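Local coordinates for Sel1 repeat family protein (Pseudomonas aeruginosa, PDB 6LCH) that acts as an immunity protein against the type VI secretion effector PldB, probably binding it through its helical Sel1-repeat scaffold, at residues H181-K185 with Q261-D266. Sequence-based numbering, arbitrary orientation.
Sequences HNFPK and QGYDAD
The amide of N182 works in both directions against D264 and A265. Its ND2 donates to D264 OD1 at 2.7 Å, the acceptor lying 11° from the amide plane, while N182 OD1 receives A265 N at 2.8 Å. K185 N reaches N182 OD1 at 3.1 Å from the opposite face, so two N-H groups grip the oxygen of the buried N182. N182 is the N-cap of helix 183-195 in the Sel1-repeat region, K185 N makes the capping bond, and with CG anti to its backbone N (chi1 -167°) the N182 amide serves the helix start and the C-terminal loop together. Another N-H of that first turn, F183 N, donates to Q261 OE1 at 3.0 Å; the Q261 amide lies nearly parallel to the F183 ring (planes 16° apart), Q261 NE2 3.6 Å from F183 CD2. Between these polar grips P184 projects its ring into the type II' turn Q261-D264, CG meeting G262 O at 3.2 Å. K185 runs its chain past D264 OD2, with CE at 3.1 Å and NZ in a salt bridge at 3.4 Å. Farther out, D266 N adds a weak bond to D264 OD1, H258 ND1 pairs with Q261 N, and Y221 packs on F183 and P184.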
loop_
_atom_site.group_PDB
_atom_site.type_symbol
_atom_site.label_atom_id
_atom_site.label_comp_id
_atom_site.label_asym_id
_atom_site.label_seq_id
_atom_site.Cartn_x
_atom_site.Cartn_y
_atom_site.Cartn_z
ATOM N N HIS A 181 -8.471 -17.614 -12.508
ATOM C CA HIS A 181 -9.089 -17.273 -13.791
ATOM C C HIS A 181 -10.543 -16.849 -13.606
ATOM O O HIS A 181 -11.422 -17.202 -14.395
ATOM C CB HIS A 181 -8.975 -18.433 -14.781
ATOM C CG HIS A 181 -8.728 -17.999 -16.193
ATOM N ND1 HIS A 181 -9.726 -17.948 -17.140
ATOM C CD2 HIS A 181 -7.595 -17.595 -16.817
ATOM C CE1 HIS A 181 -9.220 -17.534 -18.288
ATOM N NE2 HIS A 181 -7.929 -17.309 -18.118
ATOM N N ASN A 182 -10.799 -16.100 -12.536
ATOM C CA ASN A 182 -12.120 -15.573 -12.205
ATOM C C ASN A 182 -12.092 -14.076 -12.506
ATOM O O ASN A 182 -11.842 -13.253 -11.625
ATOM C CB ASN A 182 -12.476 -15.849 -10.746
ATOM C CG ASN A 182 -13.945 -15.612 -10.444
ATOM O OD1 ASN A 182 -14.588 -14.754 -11.051
ATOM N ND2 ASN A 182 -14.484 -16.375 -9.497
ATOM N N PHE A 183 -12.355 -13.732 -13.762
ATOM C CA PHE A 183 -12.233 -12.337 -14.183
ATOM C C PHE A 183 -13.218 -11.409 -13.481
ATOM O O PHE A 183 -12.786 -10.353 -12.988
ATOM C CB PHE A 183 -12.347 -12.259 -15.708
ATOM C CG PHE A 183 -11.237 -12.975 -16.427
ATOM C CD1 PHE A 183 -10.000 -13.138 -15.823
ATOM C CD2 PHE A 183 -11.429 -13.492 -17.695
ATOM C CE1 PHE A 183 -8.975 -13.794 -16.468
ATOM C CE2 PHE A 183 -10.407 -14.156 -18.346
ATOM C CZ PHE A 183 -9.178 -14.304 -17.733
ATOM N N PRO A 184 -14.518 -11.719 -13.378
ATOM C CA PRO A 184 -15.425 -10.768 -12.715
ATOM C C PRO A 184 -15.160 -10.611 -11.230
ATOM O O PRO A 184 -15.353 -9.515 -10.697
ATOM C CB PRO A 184 -16.814 -11.361 -12.977
ATOM C CG PRO A 184 -16.625 -12.356 -14.066
ATOM C CD PRO A 184 -15.252 -12.893 -13.873
ATOM N N LYS A 185 -14.740 -11.669 -10.539
ATOM C CA LYS A 185 -14.335 -11.500 -9.148
ATOM C C LYS A 185 -13.030 -10.726 -9.049
ATOM O O LYS A 185 -12.821 -9.986 -8.082
ATOM C CB LYS A 185 -14.199 -12.859 -8.466
ATOM C CG LYS A 185 -14.055 -12.780 -6.960
ATOM C CD LYS A 185 -14.340 -14.123 -6.325
ATOM C CE LYS A 185 -15.437 -14.026 -5.290
ATOM N NZ LYS A 185 -15.835 -15.381 -4.822
ATOM N N GLN A 261 -17.984 -14.691 -18.507
ATOM C CA GLN A 261 -17.873 -15.017 -17.092
ATOM C C GLN A 261 -18.881 -14.298 -16.200
ATOM O O GLN A 261 -19.059 -14.713 -15.049
ATOM C CB GLN A 261 -16.447 -14.719 -16.602
ATOM C CG GLN A 261 -15.351 -15.100 -17.588
ATOM C CD GLN A 261 -14.130 -15.707 -16.912
ATOM O OE1 GLN A 261 -13.881 -15.479 -15.726
ATOM N NE2 GLN A 261 -13.363 -16.488 -17.668
ATOM N N GLY A 262 -19.520 -13.235 -16.682
ATOM C CA GLY A 262 -20.631 -12.632 -15.947
ATOM C C GLY A 262 -20.179 -11.713 -14.823
ATOM O O GLY A 262 -19.306 -10.862 -15.009
ATOM N N TYR A 263 -20.799 -11.869 -13.652
ATOM C CA TYR A 263 -20.516 -11.038 -12.487
ATOM C C TYR A 263 -19.627 -11.726 -11.465
ATOM O O TYR A 263 -19.101 -11.060 -10.566
ATOM C CB TYR A 263 -21.819 -10.613 -11.811
ATOM C CG TYR A 263 -22.507 -9.501 -12.545
ATOM C CD1 TYR A 263 -22.228 -8.179 -12.243
ATOM C CD2 TYR A 263 -23.420 -9.770 -13.553
ATOM C CE1 TYR A 263 -22.846 -7.156 -12.915
ATOM C CE2 TYR A 263 -24.046 -8.749 -14.234
ATOM C CZ TYR A 263 -23.755 -7.443 -13.910
ATOM O OH TYR A 263 -24.372 -6.411 -14.583
ATOM N N ASP A 264 -19.463 -13.035 -11.582
ATOM C CA ASP A 264 -18.473 -13.797 -10.834
ATOM C C ASP A 264 -18.314 -15.076 -11.627
ATOM O O ASP A 264 -19.308 -15.778 -11.837
ATOM C CB ASP A 264 -18.939 -14.081 -9.404
ATOM C CG ASP A 264 -17.811 -14.544 -8.496
ATOM O OD1 ASP A 264 -16.895 -15.246 -8.971
ATOM O OD2 ASP A 264 -17.848 -14.203 -7.296
ATOM N N ALA A 265 -17.103 -15.348 -12.125
ATOM C CA ALA A 265 -16.922 -16.534 -12.956
ATOM C C ALA A 265 -17.552 -17.756 -12.310
ATOM O O ALA A 265 -18.088 -18.619 -13.012
ATOM C CB ALA A 265 -15.440 -16.787 -13.232
ATOM N N ASP A 266 -17.560 -17.805 -10.974
ATOM C CA ASP A 266 -18.148 -18.936 -10.261
ATOM C C ASP A 266 -19.634 -19.088 -10.573
ATOM O O ASP A 266 -20.103 -20.192 -10.885
ATOM C CB ASP A 266 -17.928 -18.786 -8.755
ATOM C CG ASP A 266 -18.118 -20.096 -8.017
ATOM O OD1 ASP A 266 -18.511 -21.085 -8.674
ATOM O OD2 ASP A 266 -17.869 -20.144 -6.795
#